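Local coordinates for dihydropyrimidinase (Brevibacillus agri, PDB 3SFW), which catalyses the hydrolytic opening of dihydropyrimidine rings to N-carbamoyl-beta-amino acids, probably through water activated at a pair of zinc ions, at residues 182-187 and 235-240; 219-224 and 247-252; 239-244 and 287-292; 154-159 and 186-191. All coordinates share one frame; numbering follows the deposited sequence.

Contact 1. Residues 182-187 and 235-240; sequences VHAENG and LYVVHV. With ZN (zinc ion), chain D.
Val182 and Val237 form a parallel beta bridge, with Val182 N donating to Tyr236 O at 3.0 Å and Val238 N to Val182 O at 3.1 Å. Past this bridge the chains diverge, and a water takes over the pairing, accepting from Ala184 N and donating to Val238 O. His183 and His239 then reach across to a shared zinc, bound by His183 ND1 and by His239 NE2, each at 2.2 Å. The carboxylated Lys150 and two waters complete this metal site. The rings form an offset edge-to-face pair, planes at 85°, the edge of His239 at CE1 over one face of His183. His183 CG lies anti to the backbone N (chi1 175°), and its far nitrogen NE2 gives a nearly straight bond of 2.6 Å to Glu185 OE1. Zinc on one nitrogen and Glu185 on the other fix the rotation of the ring, and the carboxylate would probably polarise it; Glu185 OE1 also pairs with Arg212. Val238 CG2 sits over the centre of one His239 face. Away from the metal, Val182 CG2 touches Leu235 CD1 at 3.9 Å, and beyond the strand Ala184 CB meets Val237 CG1 at 4.3 Å. Helix 214-230 covers Ala184 and Leu235, helix 243-254 covers Val237, and His58 at the end of strand 49-59 lies beside Val238 and His239.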
# COMPACT_ATOMS: atom_id res chain seq x y z
N VAL A 182 -0.81 -22.42 -7.56
CA VAL A 182 -0.52 -22.78 -6.18
C VAL A 182 -1.77 -22.91 -5.33
O VAL A 182 -2.62 -22.04 -5.37
CB VAL A 182 0.43 -21.75 -5.53
CG1 VAL A 182 0.39 -21.82 -4.08
CG2 VAL A 182 1.86 -21.93 -6.07
N HIS A 183 -1.76 -23.89 -4.41
CA HIS A 183 -2.60 -23.88 -3.21
C HIS A 183 -1.78 -23.14 -2.14
O HIS A 183 -0.79 -23.68 -1.63
CB HIS A 183 -2.90 -25.34 -2.72
CG HIS A 183 -3.65 -25.38 -1.42
ND1 HIS A 183 -4.92 -25.92 -1.29
CD2 HIS A 183 -3.32 -24.90 -0.19
CE1 HIS A 183 -5.31 -25.80 -0.03
NE2 HIS A 183 -4.37 -25.17 0.66
N ALA A 184 -2.18 -21.90 -1.83
CA ALA A 184 -1.30 -21.01 -1.03
C ALA A 184 -1.83 -20.90 0.41
O ALA A 184 -2.51 -19.93 0.76
CB ALA A 184 -1.20 -19.59 -1.68
N GLU A 185 -1.41 -21.83 1.26
CA GLU A 185 -1.47 -21.60 2.74
C GLU A 185 -0.13 -22.07 3.27
O GLU A 185 0.42 -23.08 2.76
CB GLU A 185 -2.54 -22.47 3.42
CG GLU A 185 -4.00 -22.22 2.95
CD GLU A 185 -4.93 -23.23 3.57
OE1 GLU A 185 -4.91 -24.43 3.14
OE2 GLU A 185 -5.60 -22.84 4.57
N ASN A 186 0.33 -21.45 4.36
CA ASN A 186 1.61 -21.91 4.92
C ASN A 186 1.42 -23.24 5.65
O ASN A 186 0.83 -23.30 6.74
CB ASN A 186 2.24 -20.85 5.83
CG ASN A 186 3.64 -21.23 6.25
OD1 ASN A 186 3.83 -22.26 6.89
ND2 ASN A 186 4.60 -20.41 5.89
N GLY A 187 1.87 -24.32 5.03
CA GLY A 187 1.63 -25.65 5.62
C GLY A 187 2.31 -25.86 6.97
O GLY A 187 1.89 -26.74 7.72
N LEU A 235 1.82 -17.05 -12.67
CA LEU A 235 1.31 -17.73 -11.47
C LEU A 235 -0.19 -17.64 -11.48
O LEU A 235 -0.75 -16.59 -11.84
CB LEU A 235 1.82 -17.00 -10.19
CG LEU A 235 1.33 -17.62 -8.86
CD1 LEU A 235 2.11 -18.97 -8.61
CD2 LEU A 235 1.66 -16.65 -7.72
N TYR A 236 -0.84 -18.72 -11.08
CA TYR A 236 -2.29 -18.74 -10.91
C TYR A 236 -2.61 -19.23 -9.50
O TYR A 236 -2.28 -20.32 -9.14
CB TYR A 236 -2.90 -19.65 -11.98
CG TYR A 236 -4.41 -19.80 -11.93
CD1 TYR A 236 -5.01 -20.69 -11.03
CD2 TYR A 236 -5.21 -19.23 -12.94
CE1 TYR A 236 -6.40 -20.95 -11.08
CE2 TYR A 236 -6.59 -19.44 -12.98
CZ TYR A 236 -7.18 -20.29 -12.05
OH TYR A 236 -8.51 -20.63 -12.20
N VAL A 237 -3.15 -18.35 -8.68
CA VAL A 237 -3.44 -18.69 -7.30
C VAL A 237 -4.84 -19.29 -7.23
O VAL A 237 -5.83 -18.59 -7.50
CB VAL A 237 -3.38 -17.44 -6.38
CG1 VAL A 237 -3.55 -17.88 -4.87
CG2 VAL A 237 -2.04 -16.66 -6.58
N VAL A 238 -4.96 -20.57 -6.84
CA VAL A 238 -6.29 -21.21 -6.86
C VAL A 238 -7.01 -20.82 -5.55
O VAL A 238 -6.37 -20.37 -4.60
CB VAL A 238 -6.24 -22.77 -6.95
CG1 VAL A 238 -5.41 -23.23 -8.18
CG2 VAL A 238 -5.62 -23.38 -5.67
N HIS A 239 -8.33 -20.94 -5.57
CA HIS A 239 -9.19 -20.64 -4.40
C HIS A 239 -8.64 -19.53 -3.50
O HIS A 239 -8.39 -19.77 -2.33
CB HIS A 239 -9.55 -21.93 -3.57
CG HIS A 239 -8.39 -22.82 -3.19
ND1 HIS A 239 -7.23 -22.34 -2.59
CD2 HIS A 239 -8.28 -24.18 -3.20
CE1 HIS A 239 -6.43 -23.37 -2.31
NE2 HIS A 239 -7.06 -24.49 -2.65
N VAL A 240 -8.62 -18.30 -4.02
CA VAL A 240 -8.35 -17.12 -3.17
C VAL A 240 -9.60 -16.89 -2.27
O VAL A 240 -10.73 -16.82 -2.78
CB VAL A 240 -8.07 -15.86 -4.06
CG1 VAL A 240 -7.91 -14.58 -3.19
CG2 VAL A 240 -6.81 -16.09 -4.88
ZN ZN D . -6.47 -26.60 -2.70
O HOH W 1 -4.57 -20.45 -2.55
O HOH W 2 -6.23 -28.66 -2.39
O HOH W 3 -7.83 -27.22 -1.04

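Contact 2. Residues 219-224 and 247-252; sequences EATGRA and RRIAEA. With ACT (acetate ion), chain C.
Glu219, whose CA lies over the rim of one face of the Arg248 guanidinium, has its OE1 gripped by two groups: Arg223 NH1 at 2.8 Å and the amide ND2 of Asn186. Arg223 approaches the carboxylate side-on, NE reaching Glu219 OE2 at 2.9 Å. Both bonds are almost straight, use syn lone pairs and stay near the guanidinium plane, so the two flat groups are nearly coplanar. Across the helix pair the contact is looser. The Arg248 chain is extended from CG to NE and spans the gap beside Gly222, where Arg248 NH1 comes to 3.7 Å from Gly222 CA. Arg248 NH2 lies 3.9 Å from Glu219 N, while its NE is held by Asp244 one turn back. Deeper in, Thr221 CG2 meets Ile249 CG1 at 4.0 Å, the two side chains crossing at about a right angle; Thr221 OG1 bonds back to Glu217 O. Ile249 also packs on Val237 and Val259. The short helical segments run 9.6 Å apart with their axes at 20°. Two nearly parallel helices joined through strand 234-237 are typical neighbours in the outer helical layer of a beta/alpha (TIM) barrel.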
# COMPACT_ATOMS: atom_id res chain seq x y z
N GLU A 219 0.28 -15.08 3.64
CA GLU A 219 1.73 -15.26 3.59
C GLU A 219 2.18 -16.15 2.42
O GLU A 219 3.05 -15.78 1.63
CB GLU A 219 2.26 -15.87 4.90
CG GLU A 219 3.81 -15.98 4.94
CD GLU A 219 4.34 -17.15 4.13
OE1 GLU A 219 3.76 -18.27 4.19
OE2 GLU A 219 5.31 -16.90 3.34
N ALA A 220 1.50 -17.27 2.25
CA ALA A 220 1.91 -18.20 1.18
C ALA A 220 1.61 -17.60 -0.19
O ALA A 220 2.33 -17.84 -1.16
CB ALA A 220 1.21 -19.56 1.35
N THR A 221 0.49 -16.85 -0.28
CA THR A 221 0.20 -16.14 -1.55
C THR A 221 1.35 -15.19 -1.86
O THR A 221 1.85 -15.14 -3.00
CB THR A 221 -1.16 -15.35 -1.44
OG1 THR A 221 -2.20 -16.31 -1.18
CG2 THR A 221 -1.43 -14.61 -2.73
N GLY A 222 1.74 -14.37 -0.88
CA GLY A 222 2.85 -13.43 -1.12
C GLY A 222 4.16 -14.12 -1.49
O GLY A 222 4.95 -13.59 -2.29
N ARG A 223 4.43 -15.25 -0.84
CA ARG A 223 5.65 -16.02 -1.10
C ARG A 223 5.62 -16.55 -2.53
O ARG A 223 6.61 -16.43 -3.27
CB ARG A 223 5.79 -17.16 -0.10
CG ARG A 223 7.00 -18.09 -0.39
CD ARG A 223 7.47 -18.73 0.93
NE ARG A 223 6.34 -19.09 1.80
CZ ARG A 223 5.76 -20.28 1.86
NH1 ARG A 223 4.66 -20.45 2.60
NH2 ARG A 223 6.32 -21.33 1.24
N ALA A 224 4.48 -17.11 -2.94
CA ALA A 224 4.42 -17.64 -4.32
C ALA A 224 4.58 -16.49 -5.33
O ALA A 224 5.26 -16.63 -6.36
CB ALA A 224 3.10 -18.37 -4.53
N ARG A 247 -5.40 -8.53 -1.59
CA ARG A 247 -4.53 -7.34 -1.56
C ARG A 247 -3.16 -7.63 -2.19
O ARG A 247 -2.59 -6.78 -2.87
CB ARG A 247 -4.32 -6.86 -0.09
CG ARG A 247 -5.60 -6.35 0.50
CD ARG A 247 -5.52 -6.29 2.04
NE ARG A 247 -6.84 -6.03 2.60
CZ ARG A 247 -7.15 -6.24 3.88
NH1 ARG A 247 -6.23 -6.71 4.71
NH2 ARG A 247 -8.38 -5.99 4.32
N ARG A 248 -2.59 -8.79 -1.88
CA ARG A 248 -1.27 -9.17 -2.38
C ARG A 248 -1.29 -9.39 -3.90
O ARG A 248 -0.36 -8.97 -4.63
CB ARG A 248 -0.76 -10.41 -1.68
CG ARG A 248 -0.29 -10.14 -0.22
CD ARG A 248 -0.24 -11.40 0.51
NE ARG A 248 0.06 -11.24 1.95
CZ ARG A 248 1.29 -11.23 2.49
NH1 ARG A 248 2.38 -11.17 1.74
NH2 ARG A 248 1.40 -11.38 3.81
N ILE A 249 -2.36 -10.00 -4.38
CA ILE A 249 -2.51 -10.25 -5.83
C ILE A 249 -2.69 -8.91 -6.53
O ILE A 249 -2.06 -8.64 -7.56
CB ILE A 249 -3.69 -11.20 -6.13
CG1 ILE A 249 -3.29 -12.62 -5.70
CG2 ILE A 249 -4.02 -11.25 -7.66
CD1 ILE A 249 -4.51 -13.59 -5.56
N ALA A 250 -3.51 -8.03 -5.93
CA ALA A 250 -3.68 -6.68 -6.55
C ALA A 250 -2.38 -5.89 -6.61
O ALA A 250 -2.10 -5.25 -7.65
CB ALA A 250 -4.78 -5.88 -5.83
N GLU A 251 -1.59 -5.93 -5.54
CA GLU A 251 -0.27 -5.24 -5.55
C GLU A 251 0.66 -5.83 -6.61
O GLU A 251 1.34 -5.07 -7.32
CB GLU A 251 0.50 -5.42 -4.23
CG GLU A 251 -0.15 -5.05 -2.98
CD GLU A 251 0.64 -5.63 -1.79
OE1 GLU A 251 1.91 -5.82 -1.94
OE2 GLU A 251 -0.01 -5.89 -0.73
N ALA A 252 0.70 -7.17 -6.71
CA ALA A 252 1.54 -7.83 -7.72
C ALA A 252 1.11 -7.40 -9.14
O ALA A 252 1.96 -7.07 -9.98
CB ALA A 252 1.45 -9.36 -7.60
C ACT C . -10.05 -4.78 1.21
O ACT C . -10.44 -4.91 2.40
OXT ACT C . -10.74 -4.09 0.37
CH3 ACT C . -8.83 -5.47 0.83

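Contact 3. Residues 239-244 and 287-292; sequences HVSCAD and WSPPLR. With ZN (zinc ion), chain D.
Pro289 sets the CD corner of its ring on one face of His239, in the loop layer at the C-terminal ends of the strands of this beta/alpha barrel, where amidohydrolases hold their metals. The tight part of the contact is here. Pro289 CD stands 3.4 Å from the centroid of the His239 ring, 18° off the ring normal, a CH-pi contact on the face opposite Val238 CG2. The imidazole is thus sandwiched between two aliphatic groups while its NE2 binds zinc. A cis peptide bond between Ser288 and Pro289 turns the loop here, and Ser288 O also lies above the rim of the same ring face. A second firm point is polar: Arg292 NE donates to Ser241 OG at 2.8 Å, with the oxygen close to the guanidinium plane. Bent at chi2 (-56°), the arginine side chain curls alongside Ser241, bringing Arg292 CG to 3.3 Å from Ser241 O. Glu217 is the second partner of both groups, bonding to Ser241 OG and to Arg292 NH2, while Arg292 NH1 donates to Arg212 O; the buried guanidinium is therefore held at all three nitrogens. Farther along, packing is looser, Cys242 CB coming no nearer than 4.0 Å to Arg292 NE. At the opposite end the contact is bridged by metal-bound water: one, 2.2 Å from the zinc, donates a hydrogen bond of 2.7 Å to Ser288 O.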
# COMPACT_ATOMS: atom_id res chain seq x y z
N HIS A 239 -8.33 -20.94 -5.57
CA HIS A 239 -9.19 -20.64 -4.40
C HIS A 239 -8.64 -19.53 -3.50
O HIS A 239 -8.39 -19.77 -2.33
CB HIS A 239 -9.55 -21.93 -3.57
CG HIS A 239 -8.39 -22.82 -3.19
ND1 HIS A 239 -7.23 -22.34 -2.59
CD2 HIS A 239 -8.28 -24.18 -3.20
CE1 HIS A 239 -6.43 -23.37 -2.31
NE2 HIS A 239 -7.06 -24.49 -2.65
N VAL A 240 -8.62 -18.30 -4.02
CA VAL A 240 -8.35 -17.12 -3.17
C VAL A 240 -9.60 -16.89 -2.27
O VAL A 240 -10.73 -16.82 -2.78
CB VAL A 240 -8.07 -15.86 -4.06
CG1 VAL A 240 -7.91 -14.58 -3.19
CG2 VAL A 240 -6.81 -16.09 -4.88
N SER A 241 -9.43 -16.90 -0.93
CA SER A 241 -10.62 -16.87 -0.07
C SER A 241 -10.74 -15.61 0.74
O SER A 241 -11.77 -15.38 1.42
CB SER A 241 -10.63 -18.08 0.89
OG SER A 241 -9.64 -17.94 1.92
N CYS A 242 -9.68 -14.82 0.81
CA CYS A 242 -9.63 -13.74 1.80
C CYS A 242 -8.99 -12.48 1.30
O CYS A 242 -8.23 -12.46 0.32
CB CYS A 242 -8.95 -14.18 3.08
SG CYS A 242 -7.18 -14.56 2.92
N ALA A 243 -9.36 -11.38 1.96
CA ALA A 243 -8.88 -10.05 1.57
C ALA A 243 -7.37 -9.94 1.65
O ALA A 243 -6.75 -9.32 0.78
CB ALA A 243 -9.56 -8.94 2.46
N ASP A 244 -6.75 -10.63 2.61
CA ASP A 244 -5.28 -10.58 2.75
C ASP A 244 -4.64 -11.03 1.42
O ASP A 244 -3.73 -10.38 0.91
CB ASP A 244 -4.87 -11.52 3.88
CG ASP A 244 -3.41 -11.37 4.27
OD1 ASP A 244 -3.14 -11.54 5.48
OD2 ASP A 244 -2.52 -11.16 3.41
N TRP A 287 -13.28 -27.73 4.24
CA TRP A 287 -12.46 -27.73 3.00
C TRP A 287 -11.46 -26.62 3.23
O TRP A 287 -11.57 -25.88 4.22
CB TRP A 287 -13.31 -27.42 1.75
CG TRP A 287 -14.28 -26.27 1.91
CD1 TRP A 287 -13.97 -24.95 2.04
CD2 TRP A 287 -15.72 -26.35 1.84
NE1 TRP A 287 -15.15 -24.18 2.07
CE2 TRP A 287 -16.22 -25.04 1.96
CE3 TRP A 287 -16.63 -27.43 1.74
CZ2 TRP A 287 -17.61 -24.76 1.98
CZ3 TRP A 287 -17.99 -27.16 1.68
CH2 TRP A 287 -18.47 -25.83 1.76
N SER A 288 -10.42 -26.55 2.38
CA SER A 288 -9.29 -25.66 2.69
C SER A 288 -8.97 -24.85 1.45
O SER A 288 -9.12 -25.38 0.37
CB SER A 288 -8.05 -26.47 3.07
OG SER A 288 -8.31 -27.24 4.25
N PRO A 289 -8.61 -23.57 1.59
CA PRO A 289 -8.66 -22.76 2.80
C PRO A 289 -10.03 -22.75 3.39
O PRO A 289 -11.01 -23.02 2.72
CB PRO A 289 -8.29 -21.35 2.32
CG PRO A 289 -8.60 -21.37 0.84
CD PRO A 289 -8.26 -22.76 0.40
N PRO A 290 -10.10 -22.50 4.71
CA PRO A 290 -11.41 -22.62 5.35
C PRO A 290 -12.33 -21.46 4.97
O PRO A 290 -11.87 -20.39 4.57
CB PRO A 290 -11.06 -22.55 6.85
CG PRO A 290 -9.80 -21.68 6.90
CD PRO A 290 -9.03 -22.03 5.60
N LEU A 291 -13.61 -21.62 5.24
CA LEU A 291 -14.55 -20.50 5.16
C LEU A 291 -14.09 -19.37 6.09
O LEU A 291 -13.43 -19.65 7.10
CB LEU A 291 -15.95 -21.00 5.55
CG LEU A 291 -16.58 -21.94 4.52
CD1 LEU A 291 -18.00 -22.36 4.98
CD2 LEU A 291 -16.66 -21.24 3.15
N ARG A 292 -14.40 -18.13 5.71
CA ARG A 292 -13.82 -16.91 6.29
C ARG A 292 -14.93 -16.07 6.92
O ARG A 292 -16.13 -16.25 6.64
CB ARG A 292 -13.15 -16.06 5.19
CG ARG A 292 -12.06 -16.82 4.41
CD ARG A 292 -10.98 -17.37 5.42
NE ARG A 292 -9.73 -17.77 4.73
CZ ARG A 292 -8.68 -18.32 5.35
NH1 ARG A 292 -8.70 -18.49 6.69
NH2 ARG A 292 -7.58 -18.62 4.66
ZN ZN D . -6.47 -26.60 -2.70
O HOH W 3 -7.83 -27.22 -1.04
O HOH W 2 -6.23 -28.66 -2.39

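Contact 4. Residues 154-159 and 186-191; sequences AYKNVL and NGDVLD
With chi1 of -171° and an extended chain beyond CG, Lys156 stretches across the first turn of helix 187-199, and Asp188, its chi1 at -70°, turns OD1 back to meet it. This makes a salt-bridge network at the helix N-terminus, following strand 180-182 of the beta/alpha barrel. Lys156 NZ bonds to Asp188 OD1 at 2.8 Å, on the anti side of the carboxylate and somewhat out of its plane. Asp191 is only a long partner, its OD1 4.0 Å from Lys156 NZ; the closer touch is Lys156 CD against Asp191 CG at 3.6 Å, the two side chains crossing at about a right angle. Asp191 OD1 is paired with Lys195, and Lys156 NZ has a further partner in Glu164 of a second subunit, so the ammonium ties this loop to both helix and neighbour. The helix is capped by Asn186, whose OD1 accepts from Val189 N at 3.0 Å and, weakly, from Asp188 N. Nearer the backbone, a water accepts from Lys156 N and donates to Gly187 O. Ala154 CB also meets Leu190 CD2 at 4.2 Å. Because Gly187 has no side chain, the backbones close up until Ala154 CA lies 3.7 Å from Gly187 CA.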
# COMPACT_ATOMS: atom_id res chain seq x y z
N ALA A 154 0.53 -26.30 1.29
CA ALA A 154 0.05 -26.86 2.54
C ALA A 154 -0.14 -28.38 2.40
O ALA A 154 0.39 -28.99 1.47
CB ALA A 154 -1.27 -26.14 2.98
N TYR A 155 -0.83 -28.98 3.38
CA TYR A 155 -0.97 -30.46 3.47
C TYR A 155 0.37 -31.14 3.71
O TYR A 155 0.79 -32.02 2.97
CB TYR A 155 -1.68 -31.03 2.23
CG TYR A 155 -3.01 -30.38 1.92
CD1 TYR A 155 -4.11 -30.49 2.79
CD2 TYR A 155 -3.20 -29.70 0.72
CE1 TYR A 155 -5.35 -29.88 2.46
CE2 TYR A 155 -4.42 -29.12 0.39
CZ TYR A 155 -5.47 -29.20 1.24
OH TYR A 155 -6.68 -28.65 0.86
N LYS A 156 1.07 -30.69 4.75
CA LYS A 156 2.36 -31.28 5.11
C LYS A 156 2.35 -32.83 5.19
O LYS A 156 1.37 -33.45 5.68
CB LYS A 156 2.81 -30.68 6.46
CG LYS A 156 4.25 -31.03 6.84
CD LYS A 156 4.57 -30.53 8.26
CE LYS A 156 6.08 -30.28 8.47
NZ LYS A 156 6.30 -29.21 9.53
N ASN A 157 3.39 -33.44 4.64
CA ASN A 157 3.53 -34.89 4.65
C ASN A 157 2.51 -35.62 3.79
O ASN A 157 2.45 -36.85 3.79
CB ASN A 157 3.45 -35.44 6.09
CG ASN A 157 4.59 -34.93 6.98
OD1 ASN A 157 5.75 -34.85 6.56
ND2 ASN A 157 4.24 -34.50 8.19
N VAL A 158 1.69 -34.88 3.04
CA VAL A 158 0.76 -35.49 2.09
C VAL A 158 1.04 -34.94 0.67
O VAL A 158 1.47 -35.69 -0.22
CB VAL A 158 -0.72 -35.21 2.50
CG1 VAL A 158 -1.69 -35.95 1.55
CG2 VAL A 158 -0.98 -35.66 3.97
N LEU A 159 0.76 -33.65 0.46
CA LEU A 159 0.90 -33.03 -0.89
C LEU A 159 1.94 -31.91 -0.91
O LEU A 159 2.39 -31.50 -1.97
CB LEU A 159 -0.46 -32.45 -1.39
CG LEU A 159 -1.69 -33.37 -1.41
CD1 LEU A 159 -2.93 -32.58 -1.92
CD2 LEU A 159 -1.41 -34.62 -2.29
N ASN A 186 0.33 -21.45 4.36
CA ASN A 186 1.61 -21.91 4.92
C ASN A 186 1.42 -23.24 5.65
O ASN A 186 0.83 -23.30 6.74
CB ASN A 186 2.24 -20.85 5.83
CG ASN A 186 3.64 -21.23 6.25
OD1 ASN A 186 3.83 -22.26 6.89
ND2 ASN A 186 4.60 -20.41 5.89
N GLY A 187 1.87 -24.32 5.03
CA GLY A 187 1.63 -25.65 5.62
C GLY A 187 2.31 -25.86 6.97
O GLY A 187 1.89 -26.74 7.72
N ASP A 188 3.42 -25.18 7.22
CA ASP A 188 4.12 -25.39 8.52
C ASP A 188 3.40 -24.71 9.66
O ASP A 188 3.27 -25.27 10.78
CB ASP A 188 5.55 -24.92 8.44
CG ASP A 188 6.41 -25.83 7.55
OD1 ASP A 188 6.37 -27.07 7.74
OD2 ASP A 188 7.10 -25.32 6.67
N VAL A 189 2.91 -23.51 9.40
CA VAL A 189 2.09 -22.81 10.39
C VAL A 189 0.86 -23.65 10.68
O VAL A 189 0.51 -23.86 11.83
CB VAL A 189 1.61 -21.40 9.85
CG1 VAL A 189 0.45 -20.84 10.76
CG2 VAL A 189 2.76 -20.45 9.79
N LEU A 190 0.20 -24.14 9.62
CA LEU A 190 -1.02 -24.95 9.81
C LEU A 190 -0.75 -26.25 10.59
O LEU A 190 -1.53 -26.64 11.50
CB LEU A 190 -1.64 -25.30 8.44
CG LEU A 190 -2.62 -24.23 7.92
CD1 LEU A 190 -2.11 -22.79 8.14
CD2 LEU A 190 -2.92 -24.49 6.44
N ASP A 191 0.34 -26.94 10.25
CA ASP A 191 0.67 -28.22 10.94
C ASP A 191 0.83 -27.99 12.45
O ASP A 191 0.27 -28.77 13.26
CB ASP A 191 1.96 -28.84 10.37
CG ASP A 191 2.24 -30.24 10.93
OD1 ASP A 191 3.21 -30.40 11.71
OD2 ASP A 191 1.54 -31.19 10.53
O HOH W 4 0.04 -28.67 6.80

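Overall arrangement
Contacts 1, 2 and 3 are buried, contact 2 farther from the centre in the helical layer; contact 4 is only partly buried. Contacts 1 and 3 share His239: contact 1 supplies the strand pairing and metal ligation, contact 3 the loop that packs on the ring of His239 and accepts a bond from one zinc-bound water. In contact 2 the flanking helices 214-230 and 243-254 meet mostly by apolar and guanidinium packing. Contact 4 relies on charge, within reach of a second subunit that also touches contact 2. Asn186 belongs to both contact 1 and contact 4, and its ND2 joins them to Glu219 of contact 2. Metal chemistry at the strand ends thus gives way to helix packing and, at contact 4, to salt bridges.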